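Interphotoreceptor retinoid-binding protein (Xenopus laevis, PDB 1J7X) probably binds retinoids and carries them through the interphotoreceptor matrix, a functional unit of it folding as a beta-beta-alpha spiral. Local coordinates at residues Q92-T97 and A123-F128; V133-T138 and L195-G200; V158-S163 and Y189-V194. All blocks are in the same frame, centred on the assembly; numbering follows the deposited sequence.

Contact 1. Residues Q92-T97 and A123-F128; sequences QALVNT and AKLAPF
Q92 lays its carboxamide over the backbone and beta carbon of F128, its OE1 meeting the rim of the phenyl ring in plane, 3.4 Å from F128 CD1. Amide and ring planes stand 74° apart, an edge approach and not a stack. The other end of the same amide does the bonding: Q92 NE2 donates to F128 O at 3.2 Å, nearly straight and coming from above the carbonyl plane. With CG anti to the backbone N (chi1 -176°) and the chain bent at chi2, the amide also lies beside N96 of its own helix, and Q92 NE2 donates a second, less straight hydrogen bond to N96 OD1 at 3.3 Å. N131, further along helix 119-137, donates to Q92 OE1. Cutting this residue back to an alanine is likely to leave N131 and the F128 carbonyl without their amide partner and a gap beside the phenyl edge. Next to the amide, V95 CG2 is wedged between F128 CB at 3.7 Å and L125 CD2 at 3.8 Å. L94 makes a looser apolar contact with L125. The segment axes pass 9.2 Å apart and cross at -86°, a nearly perpendicular helix-helix packing that joins helix 88-98 to the long helix 119-137.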
# COMPACT_ATOMS: atom_id res chain seq x y z
N GLN A 92 1.54 24.31 -13.54
CA GLN A 92 2.67 23.60 -14.23
C GLN A 92 3.90 23.65 -13.34
O GLN A 92 4.60 22.66 -13.18
CB GLN A 92 3.00 24.26 -15.62
CG GLN A 92 4.06 23.53 -16.37
CD GLN A 92 3.61 22.11 -16.78
OE1 GLN A 92 2.72 21.95 -17.65
NE2 GLN A 92 4.09 21.07 -15.99
N ALA A 93 4.09 24.79 -12.66
CA ALA A 93 5.25 24.96 -11.79
C ALA A 93 5.20 23.94 -10.62
O ALA A 93 6.24 23.35 -10.26
CB ALA A 93 5.27 26.35 -11.24
N LEU A 94 4.00 23.77 -10.02
CA LEU A 94 3.79 22.84 -8.93
C LEU A 94 4.07 21.38 -9.39
O LEU A 94 4.82 20.60 -8.76
CB LEU A 94 2.41 22.97 -8.50
CG LEU A 94 1.99 22.03 -7.32
CD1 LEU A 94 2.94 22.22 -6.14
CD2 LEU A 94 0.54 22.23 -6.93
N VAL A 95 3.48 21.04 -10.53
CA VAL A 95 3.66 19.71 -11.10
C VAL A 95 5.19 19.50 -11.30
O VAL A 95 5.72 18.39 -11.04
CB VAL A 95 2.87 19.51 -12.37
CG1 VAL A 95 3.39 18.28 -13.15
CG2 VAL A 95 1.38 19.40 -12.03
N ASN A 96 5.88 20.56 -11.75
CA ASN A 96 7.32 20.44 -12.04
C ASN A 96 8.16 20.17 -10.79
O ASN A 96 9.25 19.65 -10.87
CB ASN A 96 7.89 21.72 -12.76
CG ASN A 96 7.51 21.79 -14.28
OD1 ASN A 96 7.13 20.77 -14.85
ND2 ASN A 96 7.45 23.00 -14.84
N THR A 97 7.64 20.53 -9.67
CA THR A 97 8.37 20.26 -8.43
C THR A 97 7.90 18.98 -7.71
O THR A 97 8.61 18.42 -6.92
CB THR A 97 8.29 21.41 -7.43
OG1 THR A 97 6.98 21.75 -7.17
CG2 THR A 97 8.88 22.69 -7.93
N ALA A 123 -6.74 14.90 -10.85
CA ALA A 123 -7.62 15.34 -11.95
C ALA A 123 -7.22 16.74 -12.42
O ALA A 123 -6.90 16.96 -13.62
CB ALA A 123 -9.05 15.35 -11.46
N LYS A 124 -7.14 17.66 -11.49
CA LYS A 124 -6.72 19.06 -11.83
C LYS A 124 -5.25 19.20 -12.31
O LYS A 124 -4.96 20.03 -13.20
CB LYS A 124 -6.90 19.90 -10.59
CG LYS A 124 -8.41 20.02 -10.18
CD LYS A 124 -9.29 20.61 -11.34
CE LYS A 124 -10.83 20.70 -11.04
NZ LYS A 124 -11.61 19.27 -10.98
N LEU A 125 -4.37 18.32 -11.87
CA LEU A 125 -2.96 18.36 -12.32
C LEU A 125 -2.68 17.58 -13.56
O LEU A 125 -1.65 17.82 -14.22
CB LEU A 125 -2.03 17.88 -11.24
CG LEU A 125 -2.10 18.46 -9.85
CD1 LEU A 125 -1.11 17.76 -8.96
CD2 LEU A 125 -1.73 19.92 -9.95
N ALA A 126 -3.62 16.73 -13.99
CA ALA A 126 -3.35 15.81 -15.14
C ALA A 126 -2.82 16.47 -16.40
O ALA A 126 -1.88 15.96 -16.94
CB ALA A 126 -4.58 14.99 -15.49
N PRO A 127 -3.40 17.58 -16.85
CA PRO A 127 -2.94 18.23 -18.08
C PRO A 127 -1.46 18.64 -18.01
O PRO A 127 -0.79 18.60 -18.96
CB PRO A 127 -3.89 19.46 -18.19
CG PRO A 127 -5.09 19.00 -17.51
CD PRO A 127 -4.58 18.27 -16.34
N PHE A 128 -1.01 18.96 -16.86
CA PHE A 128 0.38 19.44 -16.63
C PHE A 128 1.29 18.24 -16.47
O PHE A 128 2.50 18.37 -16.83
CB PHE A 128 0.38 20.35 -15.41
CG PHE A 128 -0.67 21.51 -15.56
CD1 PHE A 128 -0.41 22.56 -16.41
CD2 PHE A 128 -1.86 21.44 -14.95
CE1 PHE A 128 -1.37 23.63 -16.60
CE2 PHE A 128 -2.87 22.46 -15.14
CZ PHE A 128 -2.60 23.54 -15.96

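Contact 2. Residues V133-T138 and L195-G200; sequences VWEPIT and LGKPYG
The end of helix 119-137 meets an irregular segment, 195-200, with the CA atoms of W134 and K197 5.8 Å apart, and a water bridges the two backbones by donating to both W134 O and K197 O. The W134 side chain rests against the loop backbone, its CB 3.5 Å from K197 O, while its ring stacks with that of Y164 and V133 CG1 sits over the centre of one indole face. G196 passes close to the indole, where a side chain on its backbone would meet W134 CD1. Nearer the surface, E135 and K197 run side by side in the same direction and form a salt bridge; the modelled separation of E135 OE1 and K197 NZ, 2.4 Å, is very short and its exact value doubtful. The contact fastens a connection between strands 186-189 and 204-209 to the helix preceding strand 142-146, within the part of the chain related to S41 peptidases of the ClpP/crotonase clan. Deeper in, I137 has CG1 between its backbone N and carbonyl carbon (chi1 67°), which carries CD1 to 3.5 Å from Y199 CD1. The I137 carbonyl oxygen lies in the plane of the tyrosine ring at its edge, while Y199 OH is hydrogen-bonded to T140. A second water links T138 OG1 to P198 O.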
# COMPACT_ATOMS: atom_id res chain seq x y z
N VAL A 133 5.82 14.54 -17.13
CA VAL A 133 6.14 13.11 -16.99
C VAL A 133 5.93 12.34 -18.25
O VAL A 133 6.87 11.91 -18.83
CB VAL A 133 5.31 12.48 -15.89
CG1 VAL A 133 5.63 10.95 -15.76
CG2 VAL A 133 5.55 13.17 -14.63
N TRP A 134 4.69 12.19 -18.72
CA TRP A 134 4.35 11.28 -19.75
C TRP A 134 5.04 11.53 -21.11
O TRP A 134 5.51 10.60 -21.72
CB TRP A 134 2.82 11.15 -19.89
CG TRP A 134 2.20 10.81 -18.52
CD1 TRP A 134 1.31 11.54 -17.85
CD2 TRP A 134 2.52 9.70 -17.67
NE1 TRP A 134 1.04 10.97 -16.62
CE2 TRP A 134 1.75 9.81 -16.52
CE3 TRP A 134 3.41 8.61 -17.80
CZ2 TRP A 134 1.89 8.91 -15.47
CZ3 TRP A 134 3.47 7.66 -16.81
CH2 TRP A 134 2.71 7.85 -15.65
N GLU A 135 5.11 12.78 -21.49
CA GLU A 135 5.77 13.12 -22.78
C GLU A 135 7.26 12.93 -22.69
O GLU A 135 7.79 12.21 -23.51
CB GLU A 135 5.40 14.52 -23.24
CG GLU A 135 6.29 14.88 -24.53
CD GLU A 135 6.14 13.97 -25.73
OE1 GLU A 135 5.08 13.36 -25.95
OE2 GLU A 135 7.15 13.88 -26.56
N PRO A 136 7.99 13.52 -21.76
CA PRO A 136 9.42 13.37 -21.73
C PRO A 136 9.95 11.88 -21.70
O PRO A 136 11.02 11.55 -22.30
CB PRO A 136 9.76 14.15 -20.45
CG PRO A 136 8.72 15.11 -20.31
CD PRO A 136 7.53 14.43 -20.64
N ILE A 137 9.26 10.97 -20.98
CA ILE A 137 9.76 9.56 -20.90
C ILE A 137 9.43 8.73 -22.11
O ILE A 137 9.92 7.65 -22.24
CB ILE A 137 9.19 8.86 -19.62
CG1 ILE A 137 7.72 8.67 -19.67
CG2 ILE A 137 9.57 9.59 -18.42
CD1 ILE A 137 7.20 7.83 -18.47
N THR A 138 8.58 9.25 -23.01
CA THR A 138 8.24 8.51 -24.20
C THR A 138 9.41 7.98 -25.04
O THR A 138 9.34 6.86 -25.59
CB THR A 138 7.37 9.30 -25.16
OG1 THR A 138 6.17 9.57 -24.53
CG2 THR A 138 6.89 8.30 -26.27
N LEU A 195 -5.07 10.44 -19.57
CA LEU A 195 -4.76 11.71 -20.22
C LEU A 195 -3.22 11.66 -20.47
O LEU A 195 -2.41 11.60 -19.52
CB LEU A 195 -5.16 12.88 -19.32
CG LEU A 195 -5.07 14.22 -20.01
CD1 LEU A 195 -6.20 14.31 -20.98
CD2 LEU A 195 -5.06 15.37 -19.16
N GLY A 196 -2.86 11.87 -21.70
CA GLY A 196 -1.43 11.89 -22.01
C GLY A 196 -1.04 10.49 -22.44
O GLY A 196 -1.88 9.60 -22.44
N LYS A 197 0.18 10.33 -22.92
CA LYS A 197 0.62 9.07 -23.53
C LYS A 197 0.94 8.03 -22.48
O LYS A 197 1.72 8.26 -21.56
CB LYS A 197 1.90 9.29 -24.30
CG LYS A 197 1.70 10.12 -25.59
CD LYS A 197 3.02 10.53 -26.18
CE LYS A 197 2.82 11.36 -27.41
NZ LYS A 197 4.14 12.00 -27.74
N PRO A 198 0.29 6.89 -22.52
CA PRO A 198 0.65 5.83 -21.58
C PRO A 198 2.06 5.36 -21.92
O PRO A 198 2.55 5.50 -23.06
CB PRO A 198 -0.42 4.73 -21.86
CG PRO A 198 -0.99 5.02 -23.05
CD PRO A 198 -0.94 6.54 -23.24
N TYR A 199 2.78 4.92 -20.90
CA TYR A 199 4.10 4.42 -21.10
C TYR A 199 3.96 3.07 -21.79
O TYR A 199 4.85 2.61 -22.38
CB TYR A 199 4.85 4.16 -19.75
CG TYR A 199 6.32 4.01 -19.94
CD1 TYR A 199 7.06 5.00 -20.54
CD2 TYR A 199 7.02 2.91 -19.52
CE1 TYR A 199 8.43 4.86 -20.68
CE2 TYR A 199 8.36 2.75 -19.75
CZ TYR A 199 9.07 3.73 -20.33
OH TYR A 199 10.52 3.65 -20.42
N GLY A 200 2.83 2.41 -21.62
CA GLY A 200 2.59 1.17 -22.28
C GLY A 200 2.94 -0.05 -21.38
O GLY A 200 3.49 0.06 -20.32
O HOH W 1 4.54 7.92 -21.44
O HOH W 2 4.90 6.80 -24.13

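Contact 3. Residues V158-S163 and Y189-V194; sequences VPLLLS and YSHPKV
S163 holds OG anti to its carbonyl carbon (chi1 -59°), beside its own backbone N, and in this rotamer the hydroxyl can face both the preceding helical turn and the segment 189-194. It gives its proton to P159 O at 2.8 Å and receives the backbone N-H of H191, also with 2.8 Å between S163 OG and H191 N, in a bond of 161°. The hydroxyl is thus both donor and acceptor, joining the helix backbone to the loop backbone. P159 O in turn takes two donors, the N and OG of S163, which reach it from opposite faces of its carbonyl plane. In this way the short helix 158-163 is tied to the loop that follows strand 186-189, part of the region related to S41 peptidases, and P159 and L162 continue the packing onto L174 of strand 173-179. Van der Waals contacts surround the hydroxyl. S190 CB approaches S163 OG to 3.4 Å, and S190 OG turns elsewhere, to the backbone N of I172. V194 CG1 packs against S163 CB at 3.6 Å. L160, with CG anti to the backbone N (chi1 178°), sends CD1 over one face of the H191 imidazole, 4.2 Å from H191 CG, and the same methyl makes an apolar contact with V194 CG1, 4.2 Å away. At the start of the loop segment, P159 CB sits 3.8 Å from Y189 O.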
# COMPACT_ATOMS: atom_id res chain seq x y z
N VAL A 158 -4.36 5.43 -7.36
CA VAL A 158 -3.53 4.34 -7.77
C VAL A 158 -3.96 3.64 -9.05
O VAL A 158 -3.15 3.32 -9.89
CB VAL A 158 -3.32 3.42 -6.57
CG1 VAL A 158 -2.57 2.20 -6.91
CG2 VAL A 158 -2.49 4.13 -5.46
N PRO A 159 -5.26 3.32 -9.18
CA PRO A 159 -5.68 2.69 -10.41
C PRO A 159 -5.37 3.50 -11.66
O PRO A 159 -4.92 2.98 -12.66
CB PRO A 159 -7.19 2.45 -10.20
CG PRO A 159 -7.30 2.35 -8.65
CD PRO A 159 -6.29 3.41 -8.13
N LEU A 160 -5.59 4.78 -11.58
CA LEU A 160 -5.34 5.69 -12.68
C LEU A 160 -3.88 5.68 -13.03
O LEU A 160 -3.52 5.55 -14.19
CB LEU A 160 -5.84 7.10 -12.31
CG LEU A 160 -5.55 8.13 -13.45
CD1 LEU A 160 -6.26 7.68 -14.69
CD2 LEU A 160 -6.02 9.54 -13.04
N LEU A 161 -3.00 5.81 -12.03
CA LEU A 161 -1.58 5.77 -12.32
C LEU A 161 -1.16 4.48 -12.97
O LEU A 161 -0.38 4.43 -13.89
CB LEU A 161 -0.76 6.06 -11.07
CG LEU A 161 0.73 5.95 -11.20
CD1 LEU A 161 1.22 6.92 -12.18
CD2 LEU A 161 1.53 6.19 -9.89
N LEU A 162 -1.61 3.38 -12.41
CA LEU A 162 -1.24 2.11 -12.90
C LEU A 162 -1.58 1.97 -14.40
O LEU A 162 -0.85 1.35 -15.16
CB LEU A 162 -1.96 1.08 -12.11
CG LEU A 162 -1.44 0.71 -10.73
CD1 LEU A 162 -2.48 -0.18 -10.00
CD2 LEU A 162 -0.16 0.01 -10.78
N SER A 163 -2.67 2.59 -14.78
CA SER A 163 -3.21 2.53 -16.18
C SER A 163 -2.28 3.07 -17.20
O SER A 163 -2.36 2.69 -18.36
CB SER A 163 -4.55 3.19 -16.25
OG SER A 163 -5.52 2.58 -15.36
N TYR A 189 -10.53 -1.89 -11.18
CA TYR A 189 -9.99 -2.05 -12.45
C TYR A 189 -9.20 -0.80 -12.89
O TYR A 189 -9.45 0.22 -12.35
CB TYR A 189 -11.13 -2.25 -13.53
CG TYR A 189 -11.92 -3.52 -13.29
CD1 TYR A 189 -11.48 -4.73 -13.73
CD2 TYR A 189 -13.08 -3.46 -12.57
CE1 TYR A 189 -12.23 -5.86 -13.44
CE2 TYR A 189 -13.78 -4.61 -12.32
CZ TYR A 189 -13.33 -5.74 -12.76
OH TYR A 189 -14.10 -6.89 -12.40
N SER A 190 -8.38 -1.00 -13.87
CA SER A 190 -7.61 0.01 -14.56
C SER A 190 -8.60 0.82 -15.37
O SER A 190 -9.69 0.40 -15.65
CB SER A 190 -6.56 -0.61 -15.47
OG SER A 190 -7.05 -1.40 -16.48
N HIS A 191 -8.19 1.99 -15.77
CA HIS A 191 -8.97 2.86 -16.66
C HIS A 191 -8.71 2.58 -18.13
O HIS A 191 -7.58 2.40 -18.52
CB HIS A 191 -8.67 4.32 -16.35
CG HIS A 191 -9.36 4.81 -15.13
ND1 HIS A 191 -10.49 5.63 -15.19
CD2 HIS A 191 -9.21 4.48 -13.80
CE1 HIS A 191 -10.98 5.79 -13.97
NE2 HIS A 191 -10.19 5.13 -13.11
N PRO A 192 -9.75 2.56 -18.94
CA PRO A 192 -9.64 2.42 -20.38
C PRO A 192 -9.09 3.64 -21.11
O PRO A 192 -8.71 3.53 -22.23
CB PRO A 192 -11.10 2.16 -20.79
CG PRO A 192 -11.89 2.95 -19.83
CD PRO A 192 -11.18 2.62 -18.49
N LYS A 193 -9.01 4.76 -20.45
CA LYS A 193 -8.46 5.98 -21.07
C LYS A 193 -7.72 6.77 -20.03
O LYS A 193 -8.21 6.95 -18.94
CB LYS A 193 -9.59 6.80 -21.67
CG LYS A 193 -9.16 8.15 -22.23
CD LYS A 193 -8.33 8.00 -23.45
CE LYS A 193 -7.58 9.38 -23.88
NZ LYS A 193 -8.47 10.52 -23.56
N VAL A 194 -6.50 7.19 -20.38
CA VAL A 194 -5.77 8.10 -19.52
C VAL A 194 -5.50 9.43 -20.28
O VAL A 194 -5.58 9.45 -21.54
CB VAL A 194 -4.38 7.48 -19.09
CG1 VAL A 194 -4.71 6.14 -18.24
CG2 VAL A 194 -3.46 7.26 -20.23

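How the contacts relate
Contacts 1 and 2 use successive parts of helix 119-137: segment 123-128 packs on helix 88-98, segment 133-138 on the loop 195-200. Their centres are about 14 Å apart and they meet at L195, whose CD2 lies 3.7 Å from A126 CB. Segment 189-194 runs directly into 195-200, so contacts 3 and 2 fasten consecutive parts of one connection, first to helix 158-163 and then to helix 119-137. Their centres are about 13 Å apart, and W134 CH2 touches L161 CD1 at 3.9 Å. Contact 3 is nested in the chain loop closed by contact 2; contacts 1 and 3 do not touch, their nearest atoms being about 6 Å apart.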